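Long-range contact in extracellular solute-binding protein (Bordetella parapertussis, PDB 3PU5), which probably captures a small solute, perhaps a polyamine, outside the cytoplasmic membrane and delivers it to an ABC-type importer: residues S106-P119 against K229-V243. Residues are numbered along the deposited sequence; the frame is centred on the assembly and turned at random.
Sequences SLYDYSSVGIAYRP and KWVDPTEGAVSSGPV
S112 and S239 face each other in a non-hydrogen-bonded antiparallel pair, and their buried hydroxyls share a hydrogen bond, OG to OG 2.7 Å. In each serine OG lies anti to the carbonyl carbon (chi1 -56°), which turns the two oxygens inward on one face of the sheet. Backbone pairs flank them: S111 exchanges two bonds with S240, and V113 does the same with V238, the V113 N to V238 O bond measuring 2.8 Å. Beyond this, strand 111-117 changes partner. The chain 232-237, with a type I turn from P233 to G236, loops out, and the same edge pairs with 229-231 through I115 with V231 and Y117 with K229. G114, lacking a side chain, lets the W230 indole lie against its backbone, NE1 3.4 Å from G114 CA, while the N-H of NE1 goes to the carbonyl of G212. V231 CG2 meets Y117 CE1 at 3.6 Å, on the face opposite the indole.

At the other end, Y108 can be followed outward. From CB the side chain crosses that of P242 at about a right angle; CD2 passes P242 O, which also accepts the Y108 N-H at 3.0 Å. CE2 touches P242 CB and has V243 O near the ring plane, then CZ sits 3.7 Å from P242 CG, with CE1 more loosely near the same carbon. That carbon lies over one ring face, in a CH-pi contact 3.9 Å from the centroid, and the terminal OH skirts the proline at van der Waals range. The D109 carboxylate also packs on P242.

The paired, oppositely directed chains at 107-111 and 240-243 pass between the two lobes, consistent with the hinge of a type II periplasmic-binding-protein fold; beyond them, 111-117 joins one lobe's sheet.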
ATOM      1  N   SER A 106      -2.516   6.003  11.345  1.00  8.87           N
ATOM      2  CA  SER A 106      -3.128   4.823  10.743  1.00  9.05           C
ATOM      3  C   SER A 106      -3.018   4.862   9.224  1.00  9.00           C
ATOM      4  O   SER A 106      -3.136   5.926   8.615  1.00  9.07           O
ATOM      5  CB  SER A 106      -4.604   4.748  11.130  1.00  8.04           C
ATOM      6  OG  SER A 106      -5.211   3.620  10.534  1.00  8.11           O
ATOM      7  N   LEU A 107      -2.790   3.709   8.603  1.00  7.95           N
ATOM      8  CA  LEU A 107      -2.977   3.613   7.161  1.00  7.83           C
ATOM      9  C   LEU A 107      -4.410   4.050   6.867  1.00  9.34           C
ATOM     10  O   LEU A 107      -5.297   3.842   7.697  1.00  8.45           O
ATOM     11  CB  LEU A 107      -2.745   2.183   6.658  1.00  7.47           C
ATOM     12  CG  LEU A 107      -1.329   1.804   6.207  1.00  8.78           C
ATOM     13  CD1 LEU A 107      -0.406   1.668   7.405  1.00  7.38           C
ATOM     14  CD2 LEU A 107      -1.330   0.511   5.380  1.00  7.73           C
ATOM     15  N   TYR A 108      -4.639   4.684   5.716  1.00  7.30           N
ATOM     16  CA  TYR A 108      -5.998   5.101   5.367  1.00  7.53           C
ATOM     17  C   TYR A 108      -6.521   4.494   4.066  1.00  9.15           C
ATOM     18  O   TYR A 108      -7.623   4.812   3.627  1.00  9.28           O
ATOM     19  CB  TYR A 108      -6.180   6.629   5.405  1.00  8.11           C
ATOM     20  CG  TYR A 108      -5.413   7.474   4.395  1.00  8.35           C
ATOM     21  CD1 TYR A 108      -6.028   7.926   3.221  1.00  9.37           C
ATOM     22  CD2 TYR A 108      -4.112   7.903   4.658  1.00  8.39           C
ATOM     23  CE1 TYR A 108      -5.345   8.756   2.317  1.00 10.45           C
ATOM     24  CE2 TYR A 108      -3.420   8.725   3.761  1.00  8.46           C
ATOM     25  CZ  TYR A 108      -4.042   9.146   2.598  1.00 10.90           C
ATOM     26  OH  TYR A 108      -3.358   9.960   1.724  1.00 11.68           O
ATOM     27  N   ASP A 109      -5.706   3.633   3.462  1.00  7.92           N
ATOM     28  CA  ASP A 109      -6.171   2.664   2.470  1.00  9.87           C
ATOM     29  C   ASP A 109      -5.088   1.592   2.361  1.00  9.83           C
ATOM     30  O   ASP A 109      -3.991   1.763   2.886  1.00 10.41           O
ATOM     31  CB  ASP A 109      -6.488   3.326   1.106  1.00  9.59           C
ATOM     32  CG  ASP A 109      -5.238   3.764   0.338  1.00 11.61           C
ATOM     33  OD1 ASP A 109      -4.428   2.891  -0.031  1.00 14.05           O
ATOM     34  OD2 ASP A 109      -5.078   4.977   0.075  1.00 11.63           O
ATOM     35  N   TYR A 110      -5.395   0.474   1.721  1.00 10.45           N
ATOM     36  CA  TYR A 110      -4.341  -0.491   1.421  1.00 12.10           C
ATOM     37  C   TYR A 110      -4.465  -1.002  -0.020  1.00 10.99           C
ATOM     38  O   TYR A 110      -5.566  -1.255  -0.508  1.00 10.90           O
ATOM     39  CB  TYR A 110      -4.269  -1.627   2.476  1.00  8.48           C
ATOM     40  CG  TYR A 110      -5.465  -2.558   2.527  1.00 12.25           C
ATOM     41  CD1 TYR A 110      -5.549  -3.650   1.677  1.00 10.89           C
ATOM     42  CD2 TYR A 110      -6.508  -2.351   3.435  1.00 10.52           C
ATOM     43  CE1 TYR A 110      -6.634  -4.504   1.717  1.00 12.21           C
ATOM     44  CE2 TYR A 110      -7.605  -3.201   3.472  1.00 10.31           C
ATOM     45  CZ  TYR A 110      -7.663  -4.270   2.609  1.00 12.14           C
ATOM     46  OH  TYR A 110      -8.741  -5.126   2.625  1.00 13.86           O
ATOM     47  N   SER A 111      -3.334  -1.077  -0.713  1.00 10.85           N
ATOM     48  CA  SER A 111      -3.267  -1.774  -1.998  1.00 10.38           C
ATOM     49  C   SER A 111      -2.441  -3.029  -1.788  1.00  9.90           C
ATOM     50  O   SER A 111      -1.521  -3.030  -0.964  1.00  8.81           O
ATOM     51  CB  SER A 111      -2.662  -0.889  -3.095  1.00 13.13           C
ATOM     52  OG  SER A 111      -1.306  -0.595  -2.827  1.00 16.60           O
ATOM     53  N   SER A 112      -2.775  -4.099  -2.513  1.00  9.54           N
ATOM     54  CA  SER A 112      -2.268  -5.431  -2.185  1.00  8.61           C
ATOM     55  C   SER A 112      -1.525  -6.104  -3.327  1.00  9.06           C
ATOM     56  O   SER A 112      -2.061  -6.239  -4.431  1.00  8.36           O
ATOM     57  CB  SER A 112      -3.425  -6.348  -1.759  1.00  8.84           C
ATOM     58  OG  SER A 112      -4.137  -5.782  -0.687  1.00  8.66           O
ATOM     59  N   VAL A 113      -0.300  -6.543  -3.051  1.00  8.86           N
ATOM     60  CA  VAL A 113       0.445  -7.337  -4.011  1.00  8.57           C
ATOM     61  C   VAL A 113       0.035  -8.802  -3.909  1.00  9.80           C
ATOM     62  O   VAL A 113       0.136  -9.421  -2.842  1.00  8.72           O
ATOM     63  CB  VAL A 113       1.965  -7.211  -3.823  1.00  8.97           C
ATOM     64  CG1 VAL A 113       2.697  -8.048  -4.881  1.00  7.49           C
ATOM     65  CG2 VAL A 113       2.388  -5.745  -3.918  1.00  8.82           C
ATOM     66  N   GLY A 114      -0.457  -9.336  -5.022  1.00  7.97           N
ATOM     67  CA  GLY A 114      -0.768 -10.741  -5.125  1.00  8.92           C
ATOM     68  C   GLY A 114      -0.040 -11.270  -6.342  1.00 10.31           C
ATOM     69  O   GLY A 114       1.035 -10.772  -6.692  1.00  8.63           O
ATOM     70  N   ILE A 115      -0.631 -12.266  -6.993  1.00  9.18           N
ATOM     71  CA  ILE A 115      -0.036 -12.861  -8.187  1.00  8.66           C
ATOM     72  C   ILE A 115      -0.936 -12.617  -9.395  1.00 11.26           C
ATOM     73  O   ILE A 115      -2.086 -13.073  -9.422  1.00 10.47           O
ATOM     74  CB  ILE A 115       0.174 -14.363  -7.997  1.00  8.81           C
ATOM     75  CG1 ILE A 115       1.050 -14.612  -6.764  1.00 10.20           C
ATOM     76  CG2 ILE A 115       0.796 -14.992  -9.257  1.00  9.33           C
ATOM     77  CD1 ILE A 115       0.714 -15.895  -6.012  1.00 10.86           C
ATOM     78  N   ALA A 116      -0.425 -11.876 -10.379  1.00  8.82           N
ATOM     79  CA  ALA A 116      -1.187 -11.591 -11.591  1.00  9.20           C
ATOM     80  C   ALA A 116      -0.750 -12.506 -12.731  1.00  9.25           C
ATOM     81  O   ALA A 116       0.435 -12.806 -12.871  1.00  8.64           O
ATOM     82  CB  ALA A 116      -1.035 -10.118 -11.982  1.00  7.38           C
ATOM     83  N   TYR A 117      -1.698 -12.947 -13.553  1.00  9.65           N
ATOM     84  CA  TYR A 117      -1.375 -13.919 -14.595  1.00 10.64           C
ATOM     85  C   TYR A 117      -2.340 -13.875 -15.796  1.00 11.73           C
ATOM     86  O   TYR A 117      -3.395 -13.244 -15.744  1.00 11.69           O
ATOM     87  CB  TYR A 117      -1.335 -15.337 -14.002  1.00 10.06           C
ATOM     88  CG  TYR A 117      -2.713 -15.908 -13.702  1.00 12.63           C
ATOM     89  CD1 TYR A 117      -3.377 -15.606 -12.515  1.00 12.89           C
ATOM     90  CD2 TYR A 117      -3.352 -16.740 -14.615  1.00 13.89           C
ATOM     91  CE1 TYR A 117      -4.653 -16.117 -12.249  1.00 12.07           C
ATOM     92  CE2 TYR A 117      -4.618 -17.250 -14.364  1.00 13.93           C
ATOM     93  CZ  TYR A 117      -5.259 -16.940 -13.187  1.00 14.96           C
ATOM     94  OH  TYR A 117      -6.507 -17.467 -12.955  1.00 14.51           O
ATOM     95  N   ARG A 118      -1.950 -14.553 -16.873  1.00 12.61           N
ATOM     96  CA  ARG A 118      -2.790 -14.721 -18.055  1.00 13.24           C
ATOM     97  C   ARG A 118      -3.413 -16.110 -18.043  1.00 13.43           C
ATOM     98  O   ARG A 118      -2.701 -17.109 -18.158  1.00 14.29           O
ATOM     99  CB  ARG A 118      -1.948 -14.575 -19.321  1.00 14.85           C
ATOM    100  CG  ARG A 118      -1.620 -13.150 -19.713  1.00 14.22           C
ATOM    101  CD  ARG A 118      -0.913 -13.128 -21.058  1.00 20.61           C
ATOM    102  NE  ARG A 118      -1.799 -13.518 -22.155  1.00 22.72           N
ATOM    103  CZ  ARG A 118      -2.207 -12.693 -23.115  1.00 23.31           C
ATOM    104  NH1 ARG A 118      -3.015 -13.131 -24.074  1.00 19.04           N
ATOM    105  NH2 ARG A 118      -1.796 -11.430 -23.120  1.00 17.58           N
ATOM    106  N   PRO A 119      -4.742 -16.190 -17.892  1.00 13.77           N
ATOM    107  CA  PRO A 119      -5.375 -17.516 -17.869  1.00 13.22           C
ATOM    108  C   PRO A 119      -5.079 -18.333 -19.131  1.00 16.69           C
ATOM    109  O   PRO A 119      -5.074 -19.560 -19.071  1.00 17.33           O
ATOM    110  CB  PRO A 119      -6.871 -17.193 -17.787  1.00 14.61           C
ATOM    111  CG  PRO A 119      -6.922 -15.828 -17.112  1.00 16.13           C
ATOM    112  CD  PRO A 119      -5.697 -15.100 -17.611  1.00 13.32           C
ATOM    113  N   LYS A 229      -5.882 -11.922 -14.737  1.00 12.00           N
ATOM    114  CA  LYS A 229      -6.562 -12.138 -13.474  1.00 12.55           C
ATOM    115  C   LYS A 229      -5.567 -12.003 -12.333  1.00 13.16           C
ATOM    116  O   LYS A 229      -4.346 -12.055 -12.547  1.00 11.52           O
ATOM    117  CB  LYS A 229      -7.242 -13.509 -13.441  1.00 14.76           C
ATOM    118  CG  LYS A 229      -8.548 -13.563 -14.219  1.00 19.60           C
ATOM    119  CD  LYS A 229      -9.412 -14.722 -13.755  1.00 26.37           C
ATOM    120  CE  LYS A 229     -10.791 -14.688 -14.400  1.00 34.51           C
ATOM    121  NZ  LYS A 229     -10.724 -14.733 -15.887  1.00 34.26           N
ATOM    122  N   TRP A 230      -6.099 -11.823 -11.127  1.00 11.28           N
ATOM    123  CA  TRP A 230      -5.292 -11.599  -9.934  1.00 10.52           C
ATOM    124  C   TRP A 230      -5.579 -12.694  -8.926  1.00 10.84           C
ATOM    125  O   TRP A 230      -6.735 -13.082  -8.737  1.00 11.78           O
ATOM    126  CB  TRP A 230      -5.635 -10.245  -9.316  1.00  8.76           C
ATOM    127  CG  TRP A 230      -4.745  -9.822  -8.177  1.00 10.52           C
ATOM    128  CD1 TRP A 230      -3.499  -9.282  -8.268  1.00  9.34           C
ATOM    129  CD2 TRP A 230      -5.052  -9.887  -6.775  1.00 10.90           C
ATOM    130  NE1 TRP A 230      -3.006  -9.004  -7.014  1.00  8.82           N
ATOM    131  CE2 TRP A 230      -3.941  -9.369  -6.079  1.00 10.74           C
ATOM    132  CE3 TRP A 230      -6.160 -10.337  -6.042  1.00  9.95           C
ATOM    133  CZ2 TRP A 230      -3.902  -9.287  -4.680  1.00  9.30           C
ATOM    134  CZ3 TRP A 230      -6.119 -10.256  -4.651  1.00 12.12           C
ATOM    135  CH2 TRP A 230      -4.993  -9.734  -3.988  1.00  9.73           C
ATOM    136  N   VAL A 231      -4.526 -13.183  -8.283  1.00 10.92           N
ATOM    137  CA  VAL A 231      -4.651 -14.206  -7.257  1.00 10.53           C
ATOM    138  C   VAL A 231      -4.468 -13.608  -5.873  1.00 10.49           C
ATOM    139  O   VAL A 231      -3.493 -12.917  -5.606  1.00  9.08           O
ATOM    140  CB  VAL A 231      -3.619 -15.341  -7.431  1.00 10.89           C
ATOM    141  CG1 VAL A 231      -3.785 -16.373  -6.329  1.00 11.80           C
ATOM    142  CG2 VAL A 231      -3.776 -16.003  -8.801  1.00 11.17           C
ATOM    143  N   ASP A 232      -5.432 -13.882  -5.007  1.00  9.77           N
ATOM    144  CA  ASP A 232      -5.323 -13.614  -3.585  1.00 11.57           C
ATOM    145  C   ASP A 232      -4.617 -14.832  -2.985  1.00 11.19           C
ATOM    146  O   ASP A 232      -5.237 -15.874  -2.789  1.00 11.40           O
ATOM    147  CB  ASP A 232      -6.734 -13.457  -3.010  1.00 12.17           C
ATOM    148  CG  ASP A 232      -6.741 -12.961  -1.584  1.00 15.90           C
ATOM    149  OD1 ASP A 232      -5.651 -12.739  -1.016  1.00 15.32           O
ATOM    150  OD2 ASP A 232      -7.851 -12.782  -1.032  1.00 16.53           O
ATOM    151  N   PRO A 233      -3.300 -14.724  -2.729  1.00 11.07           N
ATOM    152  CA  PRO A 233      -2.531 -15.918  -2.340  1.00 10.82           C
ATOM    153  C   PRO A 233      -2.983 -16.477  -0.994  1.00 10.91           C
ATOM    154  O   PRO A 233      -3.329 -15.704  -0.105  1.00 10.36           O
ATOM    155  CB  PRO A 233      -1.090 -15.393  -2.237  1.00 10.50           C
ATOM    156  CG  PRO A 233      -1.093 -14.065  -2.979  1.00 10.54           C
ATOM    157  CD  PRO A 233      -2.464 -13.513  -2.743  1.00 10.41           C
ATOM    158  N   THR A 234      -2.971 -17.794  -0.835  1.00 10.45           N
ATOM    159  CA  THR A 234      -3.468 -18.388   0.413  1.00 11.96           C
ATOM    160  C   THR A 234      -2.699 -17.941   1.664  1.00 13.41           C
ATOM    161  O   THR A 234      -3.277 -17.884   2.758  1.00 13.52           O
ATOM    162  CB  THR A 234      -3.560 -19.942   0.347  1.00 14.09           C
ATOM    163  OG1 THR A 234      -2.281 -20.499   0.026  1.00 15.67           O
ATOM    164  CG2 THR A 234      -4.566 -20.378  -0.725  1.00 16.82           C
ATOM    165  N   GLU A 235      -1.416 -17.613   1.516  1.00  9.81           N
ATOM    166  CA  GLU A 235      -0.627 -17.125   2.655  1.00 12.95           C
ATOM    167  C   GLU A 235      -0.962 -15.672   2.975  1.00 13.53           C
ATOM    168  O   GLU A 235      -0.522 -15.130   3.985  1.00 13.24           O
ATOM    169  CB  GLU A 235       0.869 -17.227   2.377  1.00 12.13           C
ATOM    170  CG  GLU A 235       1.328 -18.603   1.936  1.00 12.68           C
ATOM    171  CD  GLU A 235       1.436 -18.744   0.428  1.00 12.54           C
ATOM    172  OE1 GLU A 235       0.744 -18.001  -0.299  1.00 13.06           O
ATOM    173  OE2 GLU A 235       2.221 -19.610  -0.028  1.00 12.07           O
ATOM    174  N   GLY A 236      -1.740 -15.047   2.095  1.00 13.34           N
ATOM    175  CA  GLY A 236      -2.092 -13.644   2.230  1.00 13.90           C
ATOM    176  C   GLY A 236      -1.407 -12.770   1.193  1.00 11.69           C
ATOM    177  O   GLY A 236      -0.253 -12.999   0.835  1.00 12.19           O
ATOM    178  N   ALA A 237      -2.121 -11.764   0.703  1.00 10.93           N
ATOM    179  CA  ALA A 237      -1.495 -10.729  -0.112  1.00 10.91           C
ATOM    180  C   ALA A 237      -0.675  -9.785   0.787  1.00 12.00           C
ATOM    181  O   ALA A 237      -0.937  -9.663   1.987  1.00 11.57           O
ATOM    182  CB  ALA A 237      -2.539  -9.967  -0.910  1.00  9.75           C
ATOM    183  N   VAL A 238       0.331  -9.144   0.207  1.00 11.87           N
ATOM    184  CA  VAL A 238       1.206  -8.251   0.954  1.00 11.81           C
ATOM    185  C   VAL A 238       0.810  -6.833   0.624  1.00  9.09           C
ATOM    186  O   VAL A 238       0.929  -6.405  -0.524  1.00  8.54           O
ATOM    187  CB  VAL A 238       2.654  -8.432   0.545  1.00 14.42           C
ATOM    188  CG1 VAL A 238       3.568  -7.761   1.563  1.00 16.58           C
ATOM    189  CG2 VAL A 238       2.956  -9.898   0.404  1.00 19.00           C
ATOM    190  N   SER A 239       0.354  -6.109   1.638  1.00 10.16           N
ATOM    191  CA  SER A 239      -0.341  -4.861   1.415  1.00 10.14           C
ATOM    192  C   SER A 239       0.371  -3.697   2.051  1.00 11.33           C
ATOM    193  O   SER A 239       1.034  -3.837   3.077  1.00 11.90           O
ATOM    194  CB  SER A 239      -1.757  -4.960   1.955  1.00  9.63           C
ATOM    195  OG  SER A 239      -2.426  -6.058   1.361  1.00 10.85           O
ATOM    196  N   SER A 240       0.233  -2.541   1.418  1.00  8.81           N
ATOM    197  CA  SER A 240       0.840  -1.330   1.917  1.00 11.63           C
ATOM    198  C   SER A 240      -0.130  -0.196   1.636  1.00 10.27           C
ATOM    199  O   SER A 240      -1.047  -0.329   0.818  1.00 11.34           O
ATOM    200  CB  SER A 240       2.171  -1.072   1.208  1.00 11.26           C
ATOM    201  OG  SER A 240       3.074  -2.152   1.386  1.00 14.14           O
ATOM    202  N   GLY A 241       0.080   0.933   2.289  1.00 10.21           N
ATOM    203  CA  GLY A 241      -0.785   2.068   2.059  1.00  9.61           C
ATOM    204  C   GLY A 241      -0.231   3.328   2.679  1.00  9.43           C
ATOM    205  O   GLY A 241       0.706   3.278   3.477  1.00  8.57           O
ATOM    206  N   PRO A 242      -0.824   4.471   2.318  1.00  9.05           N
ATOM    207  CA  PRO A 242      -0.391   5.763   2.856  1.00  9.78           C
ATOM    208  C   PRO A 242      -0.871   5.915   4.296  1.00  8.48           C
ATOM    209  O   PRO A 242      -1.836   5.271   4.706  1.00  7.97           O
ATOM    210  CB  PRO A 242      -1.074   6.777   1.932  1.00 10.60           C
ATOM    211  CG  PRO A 242      -2.310   6.067   1.415  1.00 11.21           C
ATOM    212  CD  PRO A 242      -1.958   4.585   1.379  1.00  9.61           C
ATOM    213  N   VAL A 243      -0.178   6.741   5.069  1.00 10.42           N
ATOM    214  CA  VAL A 243      -0.504   6.912   6.480  1.00  8.35           C
ATOM    215  C   VAL A 243      -1.117   8.283   6.725  1.00 10.46           C
ATOM    216  O   VAL A 243      -0.756   9.263   6.057  1.00  8.19           O
ATOM    217  CB  VAL A 243       0.745   6.737   7.365  1.00  9.73           C
ATOM    218  CG1 VAL A 243       0.358   6.656   8.831  1.00 10.82           C
ATOM    219  CG2 VAL A 243       1.496   5.486   6.963  1.00 12.31           C
TER